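Local atomic coordinates of quinoline 2-oxidoreductase large subunit (Pseudomonas putida, PDB entry 1T3Q), a protein that binds the molybdenum-containing molybdopterin cytosine dinucleotide cofactor of an enzyme that oxidises quinoline at its carbon 2. Residues L73-G77 with A78-E82; V119-S123 with R124-E128; A238-E241 with H242-E245; L522-A526 with S527-I531. All blocks are in the same frame, centred on the assembly; numbering follows the deposited sequence.

Overall arrangement
The four contacts come in chain order, each a local change of secondary structure. Interactions 1 and 2, both in the a/b hammerhead region, have centres about 17 Å apart and touch: their strands, 71-76 and 115-121, are neighbours in one mixed sheet, where Leu73 O lies 2.9 Å from Val120 N, probably hydrogen-bonded. Interaction 3 leads into strand 244-247 at the other border of that sheet, its centre about 22 Å from that of interaction 1, so the sheet joins the hammerhead region to the first cofactor-binding region. Interaction 4 starts edge strand 529-532 of a separate sheet in the second, its centre about 33 Å from that of interaction 3; both meet the second subunit.

Interaction 1 of 4, residues L73-G77 with A78-E82; sequences LVWCG and ADVAE
Strand 71-76 gives way to helix 77-81 at Cys76, the N-cap residue, whose carbonyl O accepts weak bonds from Asp79 N and Val80 N before Gly77 O takes Ala81 N at 2.9 Å, the first i to i+4 bond of normal length. Asp79, third residue of the helix, bends back to the cap and forms the side-chain-to-backbone half of a capping box. The Cys76 N-H points almost straight at Asp79 OD2 (2.9 Å, 163°), which receives it on the anti lone pair, the one facing away from OD1. Chi1 of -65° sets Asp79 CG anti to its own carbonyl carbon, and this carries the carboxylate back over the end of the strand.

On the way there the side chain passes Trp75. Asp79 CB rests over one face of the indole, 4.0 Å from the centroid of the five-membered ring of Trp75, a CH-pi contact. Farther along the indole, Val80 CG2 packs 3.8 Å from Trp75 CE3. Leu73 CD2 lies on the opposite face, toward the rim, and Leu271 and Ala274 of helix 263-275 also touch Trp75. The carboxylate has a second tie to the strand: a water 2.6 Å from Asp79 OD2 donates to it and also to Val74 O, at 2.8 Å.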
ATOM      1  N   LEU B  73     -12.546  21.813  -6.129  1.00 21.46           N
ATOM      2  CA  LEU B  73     -12.114  22.242  -7.447  1.00 22.34           C
ATOM      3  C   LEU B  73     -13.124  21.953  -8.541  1.00 22.04           C
ATOM      4  O   LEU B  73     -13.854  20.966  -8.482  1.00 20.96           O
ATOM      5  CB  LEU B  73     -10.783  21.547  -7.770  1.00 22.20           C
ATOM      6  CG  LEU B  73     -10.104  21.655  -9.143  1.00 24.64           C
ATOM      7  CD1 LEU B  73      -8.688  21.108  -9.028  1.00 22.18           C
ATOM      8  CD2 LEU B  73     -10.886  20.884 -10.197  1.00 24.11           C
ATOM      9  N   VAL B  74     -13.169  22.832  -9.538  1.00 20.07           N
ATOM     10  CA  VAL B  74     -14.048  22.653 -10.685  1.00 21.34           C
ATOM     11  C   VAL B  74     -13.266  23.108 -11.916  1.00 22.19           C
ATOM     12  O   VAL B  74     -12.816  24.250 -11.982  1.00 22.09           O
ATOM     13  CB  VAL B  74     -15.337  23.489 -10.573  1.00 21.94           C
ATOM     14  CG1 VAL B  74     -16.197  23.270 -11.807  1.00 23.11           C
ATOM     15  CG2 VAL B  74     -16.111  23.096  -9.325  1.00 20.84           C
ATOM     16  N   TRP B  75     -13.094  22.206 -12.877  1.00 22.24           N
ATOM     17  CA  TRP B  75     -12.356  22.513 -14.102  1.00 22.10           C
ATOM     18  C   TRP B  75     -13.234  22.429 -15.338  1.00 22.86           C
ATOM     19  O   TRP B  75     -14.165  21.626 -15.398  1.00 22.48           O
ATOM     20  CB  TRP B  75     -11.199  21.529 -14.306  1.00 22.33           C
ATOM     21  CG  TRP B  75      -9.939  21.811 -13.547  1.00 21.56           C
ATOM     22  CD1 TRP B  75      -9.657  22.904 -12.777  1.00 21.74           C
ATOM     23  CD2 TRP B  75      -8.772  20.984 -13.513  1.00 21.35           C
ATOM     24  NE1 TRP B  75      -8.383  22.805 -12.266  1.00 22.56           N
ATOM     25  CE2 TRP B  75      -7.818  21.636 -12.703  1.00 21.94           C
ATOM     26  CE3 TRP B  75      -8.439  19.749 -14.092  1.00 21.98           C
ATOM     27  CZ2 TRP B  75      -6.552  21.097 -12.454  1.00 23.39           C
ATOM     28  CZ3 TRP B  75      -7.179  19.213 -13.843  1.00 22.32           C
ATOM     29  CH2 TRP B  75      -6.252  19.889 -13.032  1.00 23.34           C
ATOM     30  N   CYS B  76     -12.932  23.267 -16.326  1.00 21.86           N
ATOM     31  CA  CYS B  76     -13.650  23.223 -17.590  1.00 22.71           C
ATOM     32  C   CYS B  76     -12.579  22.869 -18.625  1.00 20.61           C
ATOM     33  O   CYS B  76     -11.417  22.677 -18.271  1.00 19.28           O
ATOM     34  CB  CYS B  76     -14.309  24.572 -17.905  1.00 26.24           C
ATOM     35  SG  CYS B  76     -13.173  25.947 -18.145  1.00 35.50           S
ATOM     36  N   GLY B  77     -12.964  22.777 -19.892  1.00 21.44           N
ATOM     37  CA  GLY B  77     -12.008  22.416 -20.927  1.00 23.37           C
ATOM     38  C   GLY B  77     -10.760  23.274 -21.022  1.00 24.23           C
ATOM     39  O   GLY B  77      -9.678  22.765 -21.314  1.00 22.47           O
ATOM     40  N   ALA B  78     -10.906  24.572 -20.774  1.00 24.65           N
ATOM     41  CA  ALA B  78      -9.784  25.502 -20.849  1.00 25.47           C
ATOM     42  C   ALA B  78      -8.747  25.256 -19.762  1.00 26.01           C
ATOM     43  O   ALA B  78      -7.548  25.418 -19.990  1.00 26.95           O
ATOM     44  CB  ALA B  78     -10.293  26.938 -20.773  1.00 26.36           C
ATOM     45  N   ASP B  79      -9.209  24.881 -18.575  1.00 25.06           N
ATOM     46  CA  ASP B  79      -8.307  24.598 -17.469  1.00 24.12           C
ATOM     47  C   ASP B  79      -7.435  23.394 -17.808  1.00 23.78           C
ATOM     48  O   ASP B  79      -6.220  23.400 -17.598  1.00 24.46           O
ATOM     49  CB  ASP B  79      -9.101  24.285 -16.199  1.00 24.31           C
ATOM     50  CG  ASP B  79      -9.899  25.467 -15.708  1.00 26.85           C
ATOM     51  OD1 ASP B  79      -9.297  26.539 -15.500  1.00 28.84           O
ATOM     52  OD2 ASP B  79     -11.126  25.326 -15.523  1.00 27.38           O
ATOM     53  N   VAL B  80      -8.068  22.355 -18.333  1.00 22.62           N
ATOM     54  CA  VAL B  80      -7.358  21.133 -18.685  1.00 23.47           C
ATOM     55  C   VAL B  80      -6.427  21.333 -19.877  1.00 23.05           C
ATOM     56  O   VAL B  80      -5.299  20.843 -19.881  1.00 22.48           O
ATOM     57  CB  VAL B  80      -8.356  19.998 -18.997  1.00 22.44           C
ATOM     58  CG1 VAL B  80      -7.614  18.713 -19.286  1.00 20.74           C
ATOM     59  CG2 VAL B  80      -9.299  19.811 -17.819  1.00 21.79           C
ATOM     60  N   ALA B  81      -6.897  22.065 -20.880  1.00 24.31           N
ATOM     61  CA  ALA B  81      -6.103  22.316 -22.079  1.00 25.69           C
ATOM     62  C   ALA B  81      -4.719  22.870 -21.754  1.00 26.74           C
ATOM     63  O   ALA B  81      -3.772  22.671 -22.515  1.00 28.72           O
ATOM     64  CB  ALA B  81      -6.846  23.269 -23.006  1.00 25.49           C
ATOM     65  N   GLU B  82      -4.597  23.558 -20.624  1.00 28.18           N
ATOM     66  CA  GLU B  82      -3.316  24.133 -20.224  1.00 29.28           C
ATOM     67  C   GLU B  82      -2.354  23.064 -19.714  1.00 27.63           C
ATOM     68  O   GLU B  82      -1.140  23.265 -19.699  1.00 26.79           O
ATOM     69  CB  GLU B  82      -3.516  25.180 -19.124  1.00 32.51           C
ATOM     70  CG  GLU B  82      -4.500  26.287 -19.465  1.00 39.69           C
ATOM     71  CD  GLU B  82      -4.468  27.421 -18.456  1.00 44.27           C
ATOM     72  OE1 GLU B  82      -5.350  28.307 -18.516  1.00 47.68           O
ATOM     73  OE2 GLU B  82      -3.554  27.432 -17.603  1.00 47.03           O
TER
HETATM   74  O   HOH W   1     -12.356  26.517 -13.518  1.00 35.48           O

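Interaction 2 of 4, residues V119-S123 with R124-E128; sequences VVASS and RAIAE
Ile126 folds back from the first turn of helix 124-131 onto the serines that precede it. Its CB lies 3.4 Å from Ser123 OG. There the side chain branches: CG2 leans on Ala121 CB of the strand, while CG1, anti to the carbonyl carbon (chi1 -68°), runs alongside the Ser123 hydroxyl. At the tip, Ile126 CD1 reaches Ser122 OG at 3.3 Å, so the aliphatic chain lies along both hydroxyls.

Ser123 is the N-cap. With chi1 at 79°, OG sits between its own backbone N and carbonyl carbon, facing the first turn, and there it accepts the Ile126 N-H at 3.0 Å, nearly straight at 163°. Ser123 O takes Ala127 N at the same length, so side chain and backbone of one residue each hold an amide of the new helix. Ala127 CB faces the strand, 3.9 Å from Ala121 CB, and Val119 CG1 is near it too.

On the helix's other flank, Arg124 NE bonds Glu128 OE1 at 2.9 Å, in the guanidinium plane but from above the carboxylate. Arg124 NH2 also has a salt bridge to Glu287, and Glu128 reaches the backbone N atoms of Met1 and Lys2 of the medium subunit.

Strand 119-121 and helix 124-128 run in roughly opposing directions, well short of antiparallel, their axes 7.1 Å apart at closest approach. This is a tight strand-to-helix connection, closed by a serine N-cap, in the a/b hammerhead region of the xanthine dehydrogenase family.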
ATOM      1  N   VAL B 119     -15.760  18.041 -11.330  1.00 20.02           N
ATOM      2  CA  VAL B 119     -15.800  18.588  -9.989  1.00 18.07           C
ATOM      3  C   VAL B 119     -15.153  17.601  -9.026  1.00 18.54           C
ATOM      4  O   VAL B 119     -15.422  16.400  -9.084  1.00 19.30           O
ATOM      5  CB  VAL B 119     -17.255  18.822  -9.518  1.00 18.37           C
ATOM      6  CG1 VAL B 119     -17.260  19.312  -8.073  1.00 17.03           C
ATOM      7  CG2 VAL B 119     -17.961  19.829 -10.439  1.00 18.71           C
ATOM      8  N   VAL B 120     -14.281  18.106  -8.165  1.00 17.61           N
ATOM      9  CA  VAL B 120     -13.648  17.271  -7.155  1.00 16.92           C
ATOM     10  C   VAL B 120     -14.194  17.759  -5.816  1.00 17.63           C
ATOM     11  O   VAL B 120     -14.139  18.954  -5.508  1.00 17.87           O
ATOM     12  CB  VAL B 120     -12.117  17.405  -7.182  1.00 17.25           C
ATOM     13  CG1 VAL B 120     -11.507  16.625  -6.026  1.00 15.87           C
ATOM     14  CG2 VAL B 120     -11.577  16.868  -8.507  1.00 18.27           C
ATOM     15  N   ALA B 121     -14.737  16.840  -5.023  1.00 16.99           N
ATOM     16  CA  ALA B 121     -15.307  17.210  -3.734  1.00 17.08           C
ATOM     17  C   ALA B 121     -15.065  16.143  -2.665  1.00 18.44           C
ATOM     18  O   ALA B 121     -14.503  15.085  -2.942  1.00 16.10           O
ATOM     19  CB  ALA B 121     -16.806  17.474  -3.891  1.00 16.85           C
ATOM     20  N   SER B 122     -15.503  16.437  -1.444  1.00 18.45           N
ATOM     21  CA  SER B 122     -15.325  15.541  -0.302  1.00 20.38           C
ATOM     22  C   SER B 122     -16.011  14.189  -0.457  1.00 20.56           C
ATOM     23  O   SER B 122     -15.625  13.215   0.191  1.00 21.80           O
ATOM     24  CB  SER B 122     -15.832  16.226   0.969  1.00 21.79           C
ATOM     25  OG  SER B 122     -17.198  16.562   0.826  1.00 24.19           O
ATOM     26  N   SER B 123     -17.033  14.130  -1.304  1.00 21.18           N
ATOM     27  CA  SER B 123     -17.749  12.884  -1.552  1.00 21.25           C
ATOM     28  C   SER B 123     -18.271  12.908  -2.974  1.00 21.55           C
ATOM     29  O   SER B 123     -18.402  13.976  -3.574  1.00 21.66           O
ATOM     30  CB  SER B 123     -18.930  12.723  -0.588  1.00 22.19           C
ATOM     31  OG  SER B 123     -20.036  13.503  -1.009  1.00 20.11           O
ATOM     32  N   ARG B 124     -18.561  11.732  -3.519  1.00 20.23           N
ATOM     33  CA  ARG B 124     -19.087  11.636  -4.873  1.00 20.21           C
ATOM     34  C   ARG B 124     -20.458  12.316  -4.952  1.00 20.40           C
ATOM     35  O   ARG B 124     -20.770  12.990  -5.933  1.00 19.16           O
ATOM     36  CB  ARG B 124     -19.194  10.162  -5.283  1.00 20.44           C
ATOM     37  CG  ARG B 124     -19.991   9.902  -6.546  1.00 22.65           C
ATOM     38  CD  ARG B 124     -19.329  10.459  -7.798  1.00 22.79           C
ATOM     39  NE  ARG B 124     -20.143  10.135  -8.964  1.00 24.64           N
ATOM     40  CZ  ARG B 124     -19.667   9.659 -10.112  1.00 23.44           C
ATOM     41  NH1 ARG B 124     -18.368   9.452 -10.266  1.00 25.15           N
ATOM     42  NH2 ARG B 124     -20.500   9.368 -11.100  1.00 25.17           N
ATOM     43  N   ALA B 125     -21.269  12.147  -3.912  1.00 19.54           N
ATOM     44  CA  ALA B 125     -22.601  12.747  -3.895  1.00 19.14           C
ATOM     45  C   ALA B 125     -22.530  14.271  -3.963  1.00 18.07           C
ATOM     46  O   ALA B 125     -23.297  14.901  -4.696  1.00 18.70           O
ATOM     47  CB  ALA B 125     -23.357  12.320  -2.644  1.00 19.37           C
ATOM     48  N   ILE B 126     -21.615  14.857  -3.201  1.00 18.11           N
ATOM     49  CA  ILE B 126     -21.458  16.309  -3.186  1.00 19.57           C
ATOM     50  C   ILE B 126     -20.878  16.803  -4.507  1.00 19.62           C
ATOM     51  O   ILE B 126     -21.234  17.884  -4.980  1.00 20.07           O
ATOM     52  CB  ILE B 126     -20.560  16.762  -2.012  1.00 21.56           C
ATOM     53  CG1 ILE B 126     -21.285  16.497  -0.686  1.00 21.95           C
ATOM     54  CG2 ILE B 126     -20.227  18.256  -2.138  1.00 21.17           C
ATOM     55  CD1 ILE B 126     -20.480  16.871   0.549  1.00 24.22           C
ATOM     56  N   ALA B 127     -19.993  16.016  -5.114  1.00 19.07           N
ATOM     57  CA  ALA B 127     -19.411  16.413  -6.392  1.00 18.52           C
ATOM     58  C   ALA B 127     -20.536  16.476  -7.411  1.00 18.52           C
ATOM     59  O   ALA B 127     -20.559  17.359  -8.274  1.00 19.06           O
ATOM     60  CB  ALA B 127     -18.350  15.411  -6.834  1.00 17.88           C
ATOM     61  N   GLU B 128     -21.466  15.528  -7.317  1.00 17.29           N
ATOM     62  CA  GLU B 128     -22.602  15.501  -8.231  1.00 17.63           C
ATOM     63  C   GLU B 128     -23.525  16.680  -7.938  1.00 18.34           C
ATOM     64  O   GLU B 128     -24.055  17.295  -8.862  1.00 20.96           O
ATOM     65  CB  GLU B 128     -23.371  14.181  -8.109  1.00 19.53           C
ATOM     66  CG  GLU B 128     -22.643  12.987  -8.728  1.00 20.51           C
ATOM     67  CD  GLU B 128     -23.423  11.686  -8.599  1.00 24.98           C
ATOM     68  OE1 GLU B 128     -22.974  10.660  -9.159  1.00 25.47           O
ATOM     69  OE2 GLU B 128     -24.482  11.684  -7.938  1.00 27.45           O
TER

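Interaction 3 of 4, residues A238-E241 with H242-E245; sequences AIPE and HLIE
Two backbone bonds fold Pro240-Ile244 into consecutive turns: Leu243 N donates to Pro240 O and Ile244 N to Glu241 O, each at 3.1 Å. Both donors stand well above the carbonyl plane, 52° and 59° out of it, in keeping with the i to i+3 spacing of a short 3-10 turn.

Among apolar contacts, Ile239 CG2 meets Ile244 CD1 at 3.7 Å, the two side chains crossing at about a right angle. Through this turn the chain passes from helix 226-237 to strand 244-247, an outer strand of the mixed sheet, and Val233 and Ala234 of the helix touch Ile244 as well.

The His242 ring is covered on one face by Leu243 CG, 3.9 Å above its centre, and is met obliquely by Pro240 CB, 3.6 Å from His242 NE2; it also packs on Ser527 of the second subunit. With an alanine at Leu243 that cover is gone, and the imidazole would probably be freer to turn.

In its polar contacts Glu241 is bonded both to helix 226-237 and to the second subunit: extended from CG, anti to its backbone N (chi1 -165°), it meets Thr231 through OE1 and Thr494 of that subunit through OE2.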
ATOM      1  N   ALA B 238       3.081  15.124 -19.643  1.00 23.13           N
ATOM      2  CA  ALA B 238       4.444  15.629 -19.520  1.00 24.83           C
ATOM      3  C   ALA B 238       4.985  15.432 -18.104  1.00 25.30           C
ATOM      4  O   ALA B 238       5.449  16.377 -17.461  1.00 25.15           O
ATOM      5  CB  ALA B 238       4.496  17.107 -19.905  1.00 25.04           C
ATOM      6  N   ILE B 239       4.902  14.198 -17.619  1.00 22.43           N
ATOM      7  CA  ILE B 239       5.403  13.843 -16.298  1.00 22.15           C
ATOM      8  C   ILE B 239       6.492  12.801 -16.544  1.00 21.22           C
ATOM      9  O   ILE B 239       6.287  11.858 -17.303  1.00 21.65           O
ATOM     10  CB  ILE B 239       4.278  13.236 -15.422  1.00 22.39           C
ATOM     11  CG1 ILE B 239       3.206  14.300 -15.156  1.00 24.76           C
ATOM     12  CG2 ILE B 239       4.853  12.707 -14.109  1.00 18.43           C
ATOM     13  CD1 ILE B 239       2.031  13.818 -14.311  1.00 24.68           C
ATOM     14  N   PRO B 240       7.677  12.973 -15.932  1.00 21.38           N
ATOM     15  CA  PRO B 240       8.753  11.997 -16.143  1.00 20.50           C
ATOM     16  C   PRO B 240       8.258  10.584 -15.857  1.00 21.46           C
ATOM     17  O   PRO B 240       7.682  10.323 -14.805  1.00 19.56           O
ATOM     18  CB  PRO B 240       9.851  12.469 -15.188  1.00 22.11           C
ATOM     19  CG  PRO B 240       9.111  13.275 -14.157  1.00 26.92           C
ATOM     20  CD  PRO B 240       8.064  13.994 -14.947  1.00 22.65           C
ATOM     21  N   GLU B 241       8.484   9.681 -16.807  1.00 20.42           N
ATOM     22  CA  GLU B 241       8.007   8.305 -16.703  1.00 19.64           C
ATOM     23  C   GLU B 241       8.481   7.513 -15.495  1.00 19.82           C
ATOM     24  O   GLU B 241       7.714   6.732 -14.924  1.00 19.10           O
ATOM     25  CB  GLU B 241       8.358   7.533 -17.983  1.00 21.12           C
ATOM     26  CG  GLU B 241       7.610   6.219 -18.125  1.00 22.78           C
ATOM     27  CD  GLU B 241       7.940   5.482 -19.414  1.00 25.60           C
ATOM     28  OE1 GLU B 241       7.245   4.488 -19.716  1.00 28.35           O
ATOM     29  OE2 GLU B 241       8.893   5.889 -20.115  1.00 25.17           O
ATOM     30  N   HIS B 242       9.735   7.698 -15.101  1.00 17.82           N
ATOM     31  CA  HIS B 242      10.260   6.948 -13.971  1.00 18.58           C
ATOM     32  C   HIS B 242       9.624   7.363 -12.648  1.00 17.81           C
ATOM     33  O   HIS B 242       9.742   6.655 -11.650  1.00 17.77           O
ATOM     34  CB  HIS B 242      11.781   7.105 -13.891  1.00 19.81           C
ATOM     35  CG  HIS B 242      12.239   8.525 -13.771  1.00 19.63           C
ATOM     36  ND1 HIS B 242      13.102   8.945 -12.785  1.00 21.54           N
ATOM     37  CD2 HIS B 242      11.984   9.612 -14.536  1.00 18.58           C
ATOM     38  CE1 HIS B 242      13.364  10.231 -12.949  1.00 20.87           C
ATOM     39  NE2 HIS B 242      12.698  10.658 -14.006  1.00 21.18           N
ATOM     40  N   LEU B 243       8.952   8.509 -12.642  1.00 17.62           N
ATOM     41  CA  LEU B 243       8.304   8.997 -11.427  1.00 18.33           C
ATOM     42  C   LEU B 243       6.838   8.579 -11.392  1.00 18.03           C
ATOM     43  O   LEU B 243       6.051   9.101 -10.603  1.00 19.67           O
ATOM     44  CB  LEU B 243       8.407  10.525 -11.347  1.00 17.98           C
ATOM     45  CG  LEU B 243       9.838  11.069 -11.319  1.00 17.93           C
ATOM     46  CD1 LEU B 243       9.828  12.587 -11.208  1.00 19.98           C
ATOM     47  CD2 LEU B 243      10.575  10.459 -10.139  1.00 20.79           C
ATOM     48  N   ILE B 244       6.474   7.638 -12.254  1.00 17.53           N
ATOM     49  CA  ILE B 244       5.101   7.160 -12.307  1.00 17.63           C
ATOM     50  C   ILE B 244       5.015   5.654 -12.117  1.00 18.40           C
ATOM     51  O   ILE B 244       5.790   4.895 -12.710  1.00 17.60           O
ATOM     52  CB  ILE B 244       4.437   7.456 -13.666  1.00 17.57           C
ATOM     53  CG1 ILE B 244       4.466   8.956 -13.971  1.00 17.50           C
ATOM     54  CG2 ILE B 244       2.997   6.943 -13.657  1.00 16.40           C
ATOM     55  CD1 ILE B 244       3.882   9.305 -15.343  1.00 18.71           C
ATOM     56  N   GLU B 245       4.075   5.225 -11.283  1.00 17.87           N
ATOM     57  CA  GLU B 245       3.844   3.803 -11.085  1.00 17.61           C
ATOM     58  C   GLU B 245       2.358   3.571 -11.275  1.00 17.07           C
ATOM     59  O   GLU B 245       1.532   4.298 -10.722  1.00 17.68           O
ATOM     60  CB  GLU B 245       4.221   3.325  -9.683  1.00 17.95           C
ATOM     61  CG  GLU B 245       3.867   1.842  -9.491  1.00 19.55           C
ATOM     62  CD  GLU B 245       4.028   1.341  -8.068  1.00 22.51           C
ATOM     63  OE1 GLU B 245       3.818   0.127  -7.841  1.00 22.37           O
ATOM     64  OE2 GLU B 245       4.360   2.147  -7.176  1.00 23.89           O
TER

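Interaction 4 of 4, residues L522-A526 with S527-I531; sequences LGVPA and SDVVI
Asp528 lies side by side with the ring of Pro525, both pointing the same way, and its OD1 overlaps the ring at CD, 3.6 Å away. The carboxylate runs along the proline because Asp528 CG points away from its carbonyl carbon (chi1 -79°), while Asp528 CB stays 3.3 Å from Pro525 O. The Asp528 side chain also touches Lys496. Ser527 approaches the same ring at a different carbon, its OG 3.7 Å from Pro525 CB.

The backbone underneath is a short 3-10 turn. Asp528 N donates to Pro525 O at 2.9 Å, and Val529 N to Ala526 O at 3.0 Å; both donors rise steeply above the carbonyl plane, the second by 61°. Ala526 O is gripped a second time by Arg21 NH1, and Arg21 NH2 donates to Val529 O, so one guanidinium holds both the turn and the start of the strand.

Beneath the turn, Val524 CG2 and Val529 CG2 meet at 4.0 Å, their side chains at about a right angle. An alanine at Asp528 keeps the backbone bond but has no carboxylate, and would probably leave one side of the Pro525 ring less covered and Lys496 without its acidic neighbour.

Gly523, with positive phi, closes helix 510-522 in a Schellman motif; the turn then feeds strand 529-532, which runs parallel to strand 497-501 at the sheet's edge. Val529 packs on Val497 and Val499 of the neighbouring strand and on Ala518 of helix 510-522, while Val530 packs on His242 of the second subunit.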
ATOM      1  N   LEU B 522      10.642 -24.697 -14.764  1.00 19.74           N
ATOM      2  CA  LEU B 522      11.657 -24.926 -13.741  1.00 20.61           C
ATOM      3  C   LEU B 522      11.592 -26.301 -13.072  1.00 21.51           C
ATOM      4  O   LEU B 522      12.430 -26.626 -12.236  1.00 22.66           O
ATOM      5  CB  LEU B 522      11.581 -23.821 -12.676  1.00 21.29           C
ATOM      6  CG  LEU B 522      12.053 -22.439 -13.159  1.00 22.77           C
ATOM      7  CD1 LEU B 522      11.688 -21.365 -12.149  1.00 24.78           C
ATOM      8  CD2 LEU B 522      13.556 -22.475 -13.383  1.00 24.98           C
ATOM      9  N   GLY B 523      10.600 -27.104 -13.439  1.00 20.95           N
ATOM     10  CA  GLY B 523      10.482 -28.436 -12.866  1.00 21.67           C
ATOM     11  C   GLY B 523      10.138 -28.485 -11.390  1.00 21.96           C
ATOM     12  O   GLY B 523      10.637 -29.346 -10.660  1.00 22.81           O
ATOM     13  N   VAL B 524       9.289 -27.564 -10.943  1.00 20.94           N
ATOM     14  CA  VAL B 524       8.875 -27.511  -9.545  1.00 20.68           C
ATOM     15  C   VAL B 524       7.355 -27.485  -9.448  1.00 20.62           C
ATOM     16  O   VAL B 524       6.666 -27.202 -10.430  1.00 20.50           O
ATOM     17  CB  VAL B 524       9.420 -26.254  -8.831  1.00 21.74           C
ATOM     18  CG1 VAL B 524      10.938 -26.285  -8.804  1.00 21.79           C
ATOM     19  CG2 VAL B 524       8.911 -24.996  -9.526  1.00 20.56           C
ATOM     20  N   PRO B 525       6.808 -27.793  -8.260  1.00 20.96           N
ATOM     21  CA  PRO B 525       5.353 -27.788  -8.074  1.00 20.48           C
ATOM     22  C   PRO B 525       4.809 -26.378  -8.291  1.00 20.35           C
ATOM     23  O   PRO B 525       5.450 -25.400  -7.911  1.00 20.52           O
ATOM     24  CB  PRO B 525       5.181 -28.232  -6.620  1.00 20.81           C
ATOM     25  CG  PRO B 525       6.424 -29.019  -6.333  1.00 22.03           C
ATOM     26  CD  PRO B 525       7.496 -28.230  -7.031  1.00 20.84           C
ATOM     27  N   ALA B 526       3.630 -26.272  -8.889  1.00 20.29           N
ATOM     28  CA  ALA B 526       3.031 -24.965  -9.124  1.00 21.16           C
ATOM     29  C   ALA B 526       2.781 -24.266  -7.788  1.00 21.29           C
ATOM     30  O   ALA B 526       2.784 -23.042  -7.708  1.00 20.42           O
ATOM     31  CB  ALA B 526       1.721 -25.118  -9.899  1.00 18.22           C
ATOM     32  N   SER B 527       2.584 -25.051  -6.733  1.00 20.59           N
ATOM     33  CA  SER B 527       2.337 -24.486  -5.410  1.00 21.34           C
ATOM     34  C   SER B 527       3.567 -23.757  -4.873  1.00 20.53           C
ATOM     35  O   SER B 527       3.469 -23.001  -3.905  1.00 19.08           O
ATOM     36  CB  SER B 527       1.923 -25.588  -4.433  1.00 21.46           C
ATOM     37  OG  SER B 527       2.961 -26.538  -4.269  1.00 25.50           O
ATOM     38  N   ASP B 528       4.722 -23.990  -5.497  1.00 18.51           N
ATOM     39  CA  ASP B 528       5.970 -23.343  -5.084  1.00 19.44           C
ATOM     40  C   ASP B 528       6.241 -22.082  -5.901  1.00 18.17           C
ATOM     41  O   ASP B 528       7.306 -21.480  -5.787  1.00 16.23           O
ATOM     42  CB  ASP B 528       7.158 -24.293  -5.254  1.00 21.36           C
ATOM     43  CG  ASP B 528       7.258 -25.308  -4.142  1.00 23.97           C
ATOM     44  OD1 ASP B 528       8.171 -26.155  -4.200  1.00 25.48           O
ATOM     45  OD2 ASP B 528       6.431 -25.256  -3.211  1.00 24.57           O
ATOM     46  N   VAL B 529       5.269 -21.697  -6.717  1.00 17.17           N
ATOM     47  CA  VAL B 529       5.401 -20.524  -7.575  1.00 17.15           C
ATOM     48  C   VAL B 529       4.353 -19.464  -7.274  1.00 17.40           C
ATOM     49  O   VAL B 529       3.199 -19.789  -7.003  1.00 17.07           O
ATOM     50  CB  VAL B 529       5.234 -20.924  -9.061  1.00 17.87           C
ATOM     51  CG1 VAL B 529       5.411 -19.706  -9.962  1.00 17.63           C
ATOM     52  CG2 VAL B 529       6.227 -22.013  -9.419  1.00 17.49           C
ATOM     53  N   VAL B 530       4.746 -18.194  -7.319  1.00 16.76           N
ATOM     54  CA  VAL B 530       3.778 -17.127  -7.114  1.00 17.51           C
ATOM     55  C   VAL B 530       3.876 -16.135  -8.269  1.00 18.16           C
ATOM     56  O   VAL B 530       4.972 -15.816  -8.732  1.00 17.87           O
ATOM     57  CB  VAL B 530       3.976 -16.371  -5.773  1.00 17.74           C
ATOM     58  CG1 VAL B 530       5.313 -15.644  -5.748  1.00 17.11           C
ATOM     59  CG2 VAL B 530       2.841 -15.377  -5.586  1.00 21.69           C
ATOM     60  N   ILE B 531       2.725 -15.680  -8.749  1.00 17.06           N
ATOM     61  CA  ILE B 531       2.685 -14.720  -9.839  1.00 17.53           C
ATOM     62  C   ILE B 531       2.433 -13.316  -9.290  1.00 18.67           C
ATOM     63  O   ILE B 531       1.443 -13.072  -8.594  1.00 18.90           O
ATOM     64  CB  ILE B 531       1.575 -15.066 -10.854  1.00 18.69           C
ATOM     65  CG1 ILE B 531       1.801 -16.475 -11.413  1.00 16.84           C
ATOM     66  CG2 ILE B 531       1.564 -14.040 -11.995  1.00 16.63           C
ATOM     67  CD1 ILE B 531       3.153 -16.663 -12.085  1.00 17.15           C
TER